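Local coordinates for LanC-like protein GCR2 (Arabidopsis thaliana, PDB 3T33) that binds a zinc ion and may play a role in abscisic acid signalling, at residues K254-K257 with G258-Y262; P292-A295 with L296-K300; A237-M240 with N241-H245. One frame throughout, in Å; residues are numbered along the deposited sequence.

Interaction 1 of 3, residues K254-K257 with G258-Y262; sequences KDVK and GTLSY
D255 and T259 meet one turn apart on a continuous alpha-helix, where the carbonyl oxygen of the first takes two hydrogen bonds from the second. T259 N reaches D255 O at 3.0 Å from above the carbonyl plane, and T259 OG1 lies closer, 2.8 Å from D255 O, and nearer to that plane. With OG1 turned back beside the backbone N (chi1 -55°), the T259 hydroxyl faces the preceding turn, while CG2 takes the position anti to the N. S261 repeats the pattern less firmly: its N comes to K257 O at 2.8 Å in a nearly straight bond (173° at the hydrogen), whereas its OG stands 3.2 Å from K257 O, well above the carbonyl plane. Two further main-chain bonds of the same i to i+4 kind complete the set, G258 N to K254 O at 2.7 Å and L260 N to V256 O at 3.0 Å. The hydroxyls thus bond back to their own helix, the familiar intrahelical bond of threonine and serine to the carbonyl four residues earlier.

Apolar contact is slighter. CG1 of V256 and CD1 of L260 approach to 4.4 Å, a light van der Waals contact one turn apart.

The charged group of D255 has its partner outside the two segments: OD2 forms a salt bridge with R210. S261 OG has a second, weak bond to E309.

In the LanC-like helical toroid, helix 250-265 lies on the outer side of helices 236-244 and 291-305, away from the zinc site. V256 rests on M240 and M244 of helix 236-244, L260 lies against M244 as well as T297 and A301 of helix 291-305, and K257 and L260 touch F310 of helix 308-324.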
loop_
_atom_site.group_PDB
_atom_site.type_symbol
_atom_site.label_atom_id
_atom_site.label_comp_id
_atom_site.label_asym_id
_atom_site.label_seq_id
_atom_site.Cartn_x
_atom_site.Cartn_y
_atom_site.Cartn_z
ATOM N N LYS A 254 -18.047 6.566 15.979
ATOM C CA LYS A 254 -18.336 8.027 15.802
ATOM C C LYS A 254 -17.085 8.855 15.647
ATOM O O LYS A 254 -17.059 9.740 14.806
ATOM C CB LYS A 254 -19.184 8.657 16.949
ATOM C CG LYS A 254 -20.583 9.180 16.557
ATOM C CD LYS A 254 -21.593 9.178 17.748
ATOM C CE LYS A 254 -22.158 7.720 18.078
ATOM N NZ LYS A 254 -23.439 7.719 18.931
ATOM N N ASP A 255 -16.056 8.602 16.461
ATOM C CA ASP A 255 -14.861 9.448 16.395
ATOM C C ASP A 255 -14.026 9.227 15.106
ATOM O O ASP A 255 -13.407 10.183 14.554
ATOM C CB ASP A 255 -14.004 9.259 17.639
ATOM C CG ASP A 255 -14.591 9.966 18.918
ATOM O OD1 ASP A 255 -15.440 10.869 18.816
ATOM O OD2 ASP A 255 -14.161 9.608 20.035
ATOM N N VAL A 256 -14.007 7.967 14.634
ATOM C CA VAL A 256 -13.326 7.641 13.381
ATOM C C VAL A 256 -14.120 8.253 12.239
ATOM O O VAL A 256 -13.548 9.032 11.467
ATOM C CB VAL A 256 -13.111 6.149 13.189
ATOM C CG1 VAL A 256 -12.466 5.885 11.840
ATOM C CG2 VAL A 256 -12.249 5.570 14.356
ATOM N N LYS A 257 -15.425 7.945 12.166
ATOM C CA LYS A 257 -16.331 8.591 11.168
ATOM C C LYS A 257 -16.105 10.096 11.194
ATOM O O LYS A 257 -15.831 10.720 10.157
ATOM C CB LYS A 257 -17.822 8.292 11.423
ATOM C CG LYS A 257 -18.241 6.936 10.943
ATOM C CD LYS A 257 -19.681 6.636 11.294
ATOM C CE LYS A 257 -20.064 5.189 10.958
ATOM N NZ LYS A 257 -21.458 4.801 11.500
ATOM N N GLY A 258 -16.112 10.655 12.400
ATOM C CA GLY A 258 -15.948 12.110 12.567
ATOM C C GLY A 258 -14.705 12.706 11.959
ATOM O O GLY A 258 -14.765 13.697 11.255
ATOM N N THR A 259 -13.564 12.092 12.251
ATOM C CA THR A 259 -12.250 12.524 11.709
ATOM C C THR A 259 -12.244 12.435 10.198
ATOM O O THR A 259 -11.708 13.297 9.528
ATOM C CB THR A 259 -11.126 11.657 12.313
ATOM O OG1 THR A 259 -11.228 11.725 13.734
ATOM C CG2 THR A 259 -9.768 12.125 11.905
ATOM N N LEU A 260 -12.862 11.386 9.660
ATOM C CA LEU A 260 -12.929 11.238 8.206
ATOM C C LEU A 260 -13.876 12.269 7.540
ATOM O O LEU A 260 -13.498 12.874 6.555
ATOM C CB LEU A 260 -13.244 9.788 7.793
ATOM C CG LEU A 260 -12.211 8.683 8.075
ATOM C CD1 LEU A 260 -12.772 7.380 7.678
ATOM C CD2 LEU A 260 -10.935 8.938 7.327
ATOM N N SER A 261 -15.072 12.492 8.085
ATOM C CA SER A 261 -15.887 13.644 7.635
ATOM C C SER A 261 -15.106 14.936 7.673
ATOM O O SER A 261 -15.022 15.653 6.685
ATOM C CB SER A 261 -17.124 13.804 8.496
ATOM O OG SER A 261 -17.789 12.569 8.498
ATOM N N TYR A 262 -14.512 15.232 8.813
ATOM C CA TYR A 262 -13.728 16.449 8.928
ATOM C C TYR A 262 -12.850 16.628 7.713
ATOM O O TYR A 262 -12.899 17.643 7.080
ATOM C CB TYR A 262 -12.884 16.415 10.204
ATOM C CG TYR A 262 -11.878 17.528 10.253
ATOM C CD1 TYR A 262 -12.251 18.806 10.691
ATOM C CD2 TYR A 262 -10.576 17.323 9.827
ATOM C CE1 TYR A 262 -11.344 19.823 10.716
ATOM C CE2 TYR A 262 -9.673 18.319 9.857
ATOM C CZ TYR A 262 -10.066 19.568 10.294
ATOM O OH TYR A 262 -9.153 20.565 10.309
#

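Interaction 2 of 3, residues P292-A295 with L296-K300; sequences PGVA and LTLVK
G293 O is gripped twice by T297: the backbone N at 3.3 Å and the side-chain OG1 at 3.0 Å from G293 O arrive from opposite faces of the carbonyl plane. The N-H is bent at this bond (144°), and T297 N also makes a weak bond to V294 O. The hydroxyl is brought over the preceding turn by a chi1 of -48°, which sets OG1 beside the backbone N. It is also hydrogen-bonded to the hydroxyl of Y413, near the C-terminus, so T297 ties the turn of its own helix to a loop.

Regular backbone bonds flank this site, L296 N to P292 O at 3.1 Å, L298 N to V294 O at 2.8 Å and V299 N to A295 O at 2.8 Å.

On the apolar side V294 and L298 point the same way, side by side, with CG1 of V294 4.1 Å from CD1 of L298; a chi1 of 170° puts V294 CG1 anti to the backbone N, on the side of L298. L298 continues onto A313 and A314 of helix 308-324, and P292 onto V321, while L296 meets S345 of helix 336-350. The side chain of P292 is about 10 Å from the zinc ion, which is held by C288, C333 and H334.

In this buried contact the T297 hydroxyl thus has two partners, a main-chain carbonyl and a tyrosine hydroxyl, which together satisfy it.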
loop_
_atom_site.group_PDB
_atom_site.type_symbol
_atom_site.label_atom_id
_atom_site.label_comp_id
_atom_site.label_asym_id
_atom_site.label_seq_id
_atom_site.Cartn_x
_atom_site.Cartn_y
_atom_site.Cartn_z
ATOM N N PRO A 292 -4.330 9.689 -2.954
ATOM C CA PRO A 292 -4.213 8.223 -3.082
ATOM C C PRO A 292 -4.331 7.519 -1.745
ATOM O O PRO A 292 -5.206 6.642 -1.571
ATOM C CB PRO A 292 -2.834 8.029 -3.723
ATOM C CG PRO A 292 -2.680 9.312 -4.565
ATOM C CD PRO A 292 -3.235 10.367 -3.670
ATOM N N GLY A 293 -3.570 7.956 -0.761
ATOM C CA GLY A 293 -3.612 7.260 0.534
ATOM C C GLY A 293 -4.951 7.447 1.184
ATOM O O GLY A 293 -5.520 6.517 1.791
ATOM N N VAL A 294 -5.503 8.638 1.030
ATOM C CA VAL A 294 -6.778 8.945 1.664
ATOM C C VAL A 294 -7.870 8.150 0.953
ATOM O O VAL A 294 -8.745 7.513 1.602
ATOM C CB VAL A 294 -7.023 10.454 1.583
ATOM C CG1 VAL A 294 -8.468 10.794 2.007
ATOM C CG2 VAL A 294 -5.957 11.200 2.406
ATOM N N ALA A 295 -7.825 8.117 -0.379
ATOM C CA ALA A 295 -8.853 7.303 -1.105
ATOM C C ALA A 295 -8.931 5.861 -0.606
ATOM O O ALA A 295 -9.997 5.314 -0.335
ATOM C CB ALA A 295 -8.573 7.328 -2.556
ATOM N N LEU A 296 -7.777 5.233 -0.436
ATOM C CA LEU A 296 -7.702 3.883 0.115
ATOM C C LEU A 296 -8.392 3.775 1.472
ATOM O O LEU A 296 -9.046 2.775 1.810
ATOM C CB LEU A 296 -6.232 3.522 0.219
ATOM C CG LEU A 296 -5.541 2.554 -0.739
ATOM C CD1 LEU A 296 -6.070 2.530 -2.191
ATOM C CD2 LEU A 296 -3.927 2.543 -0.638
ATOM N N THR A 297 -8.275 4.819 2.276
ATOM C CA THR A 297 -8.914 4.825 3.589
ATOM C C THR A 297 -10.415 5.016 3.459
ATOM O O THR A 297 -11.185 4.388 4.170
ATOM C CB THR A 297 -8.352 5.946 4.459
ATOM O OG1 THR A 297 -6.922 5.907 4.406
ATOM C CG2 THR A 297 -8.809 5.806 5.877
ATOM N N LEU A 298 -10.850 5.910 2.588
ATOM C CA LEU A 298 -12.317 6.090 2.387
ATOM C C LEU A 298 -12.923 4.804 1.789
ATOM O O LEU A 298 -14.008 4.381 2.158
ATOM C CB LEU A 298 -12.598 7.302 1.516
ATOM C CG LEU A 298 -12.209 8.583 2.272
ATOM C CD1 LEU A 298 -12.338 9.743 1.361
ATOM C CD2 LEU A 298 -13.149 8.730 3.496
ATOM N N VAL A 299 -12.188 4.125 0.923
ATOM C CA VAL A 299 -12.737 2.864 0.392
ATOM C C VAL A 299 -13.046 1.959 1.525
ATOM O O VAL A 299 -14.145 1.361 1.549
ATOM C CB VAL A 299 -11.814 2.148 -0.651
ATOM C CG1 VAL A 299 -12.173 0.638 -0.785
ATOM C CG2 VAL A 299 -11.911 2.836 -1.979
ATOM N N LYS A 300 -12.106 1.858 2.478
ATOM C CA LYS A 300 -12.313 1.017 3.680
ATOM C C LYS A 300 -13.471 1.571 4.536
ATOM O O LYS A 300 -14.351 0.843 4.977
ATOM C CB LYS A 300 -11.012 0.901 4.505
ATOM C CG LYS A 300 -11.174 0.223 5.820
ATOM C CD LYS A 300 -11.447 -1.240 5.662
ATOM C CE LYS A 300 -11.603 -1.855 6.980
ATOM N NZ LYS A 300 -12.183 -3.248 6.894
#

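Interaction 3 of 3, residues A237-M240 with N241-H245; sequences AGIM and NVLMH
A237 O accepts N241 N at 2.8 Å, and three similar bonds follow up the helix: V242 N to G238 O, L243 N to I239 O, and M244 N to M240 O at 2.8 Å. Their approaches differ, since V242 N stands above the carbonyl plane of G238 while M244 N lies almost in line with the carbonyl bond of M240.

I239 and L243 lie side by side on one flank, CG2 of I239 being 4.2 Å from CD1 of L243. With its CG beside the backbone N, L243 folds back so that this carbon sits 3.3 Å from I239 O. The pair continues into I205 of helix 195-212, with L243 also touching V202 and F206. Helix 236-244 belongs to the inner layer of the alpha/alpha toroid characteristic of LanC-like proteins, with helix 195-212 packed against that flank.

The methionines carry another flank. M244 runs straight to SD and then bends (chi3 -90°), which returns its CE to within 3.7 Å of M240 O and 4.4 Å of M240 CB. M240 is bent at both chi2 and chi3, and its SD passes L243 CD1 at 4.4 Å. On the side of helix 174-188, V242 packs against A175, L178 and L182, whereas A237 and M244 reach T297 of helix 291-305.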
loop_
_atom_site.group_PDB
_atom_site.type_symbol
_atom_site.label_atom_id
_atom_site.label_comp_id
_atom_site.label_asym_id
_atom_site.label_seq_id
_atom_site.Cartn_x
_atom_site.Cartn_y
_atom_site.Cartn_z
ATOM N N ALA A 237 -5.261 9.522 8.037
ATOM C CA ALA A 237 -5.768 8.437 7.175
ATOM C C ALA A 237 -5.275 7.077 7.600
ATOM O O ALA A 237 -6.077 6.195 7.802
ATOM C CB ALA A 237 -5.347 8.713 5.720
ATOM N N GLY A 238 -3.947 6.942 7.762
ATOM C CA GLY A 238 -3.281 5.688 8.115
ATOM C C GLY A 238 -3.701 5.175 9.460
ATOM O O GLY A 238 -3.858 3.956 9.681
ATOM N N ILE A 239 -3.870 6.103 10.393
ATOM C CA ILE A 239 -4.385 5.740 11.723
ATOM C C ILE A 239 -5.834 5.292 11.695
ATOM O O ILE A 239 -6.161 4.275 12.288
ATOM C CB ILE A 239 -4.227 6.933 12.731
ATOM C CG1 ILE A 239 -2.727 7.361 12.775
ATOM C CG2 ILE A 239 -4.723 6.502 14.107
ATOM C CD1 ILE A 239 -2.422 8.658 13.565
ATOM N N MET A 240 -6.716 6.063 11.065
ATOM C CA MET A 240 -8.133 5.661 10.959
ATOM C C MET A 240 -8.254 4.305 10.260
ATOM O O MET A 240 -8.982 3.403 10.721
ATOM C CB MET A 240 -8.902 6.718 10.161
ATOM C CG MET A 240 -8.840 8.107 10.827
ATOM S SD MET A 240 -9.317 8.109 12.574
ATOM C CE MET A 240 -7.734 8.768 13.269
ATOM N N ASN A 241 -7.476 4.166 9.184
ATOM C CA ASN A 241 -7.433 2.945 8.386
ATOM C C ASN A 241 -7.190 1.771 9.301
ATOM O O ASN A 241 -8.038 0.870 9.392
ATOM C CB ASN A 241 -6.387 3.008 7.258
ATOM C CG ASN A 241 -6.398 1.759 6.372
ATOM O OD1 ASN A 241 -5.461 0.963 6.355
ATOM N ND2 ASN A 241 -7.437 1.612 5.625
ATOM N N VAL A 242 -6.102 1.821 10.063
ATOM C CA VAL A 242 -5.817 0.712 10.994
ATOM C C VAL A 242 -6.965 0.500 11.983
ATOM O O VAL A 242 -7.306 -0.641 12.325
ATOM C CB VAL A 242 -4.472 0.906 11.797
ATOM C CG1 VAL A 242 -4.056 -0.410 12.408
ATOM C CG2 VAL A 242 -3.341 1.338 10.859
ATOM N N LEU A 243 -7.541 1.600 12.480
ATOM C CA LEU A 243 -8.561 1.463 13.481
ATOM C C LEU A 243 -9.760 0.765 12.899
ATOM O O LEU A 243 -10.358 -0.061 13.565
ATOM C CB LEU A 243 -8.926 2.825 14.083
ATOM C CG LEU A 243 -7.829 3.452 14.971
ATOM C CD1 LEU A 243 -8.322 4.815 15.349
ATOM C CD2 LEU A 243 -7.485 2.584 16.249
ATOM N N MET A 244 -10.079 1.017 11.625
ATOM C CA MET A 244 -11.263 0.358 11.041
ATOM C C MET A 244 -11.109 -1.121 10.925
ATOM O O MET A 244 -12.085 -1.825 10.705
ATOM C CB MET A 244 -11.667 0.962 9.704
ATOM C CG MET A 244 -12.052 2.432 9.898
ATOM S SD MET A 244 -12.625 3.194 8.386
ATOM C CE MET A 244 -11.076 3.840 7.717
ATOM N N HIS A 245 -9.881 -1.601 11.080
ATOM C CA HIS A 245 -9.634 -3.017 10.939
ATOM C C HIS A 245 -9.789 -3.792 12.228
ATOM O O HIS A 245 -9.564 -5.013 12.203
ATOM C CB HIS A 245 -8.298 -3.274 10.293
ATOM C CG HIS A 245 -8.278 -2.984 8.830
ATOM N ND1 HIS A 245 -8.739 -3.882 7.881
ATOM C CD2 HIS A 245 -7.896 -1.890 8.148
ATOM C CE1 HIS A 245 -8.632 -3.351 6.680
ATOM N NE2 HIS A 245 -8.126 -2.140 6.811
#

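In the fold
Each contact runs along about two and a half turns of one helix, and the three helices meet one another. Interactions 2 and 3 are buried, with centres about 10 Å apart on helices 291-305 and 236-244 of the inner layer; interaction 1 has its centre further out, about 22 Å from the centre of the chain, and is only partly buried. It packs across the outer side of both, and T297 joins interactions 2 and 3 directly. Side-chain hydroxyls bond back to carbonyls in interactions 1 and 2, and interaction 1 adds the salt bridge from D255 to R210, whereas 237-245 relies on aliphatic and thioether packing around its backbone bonds.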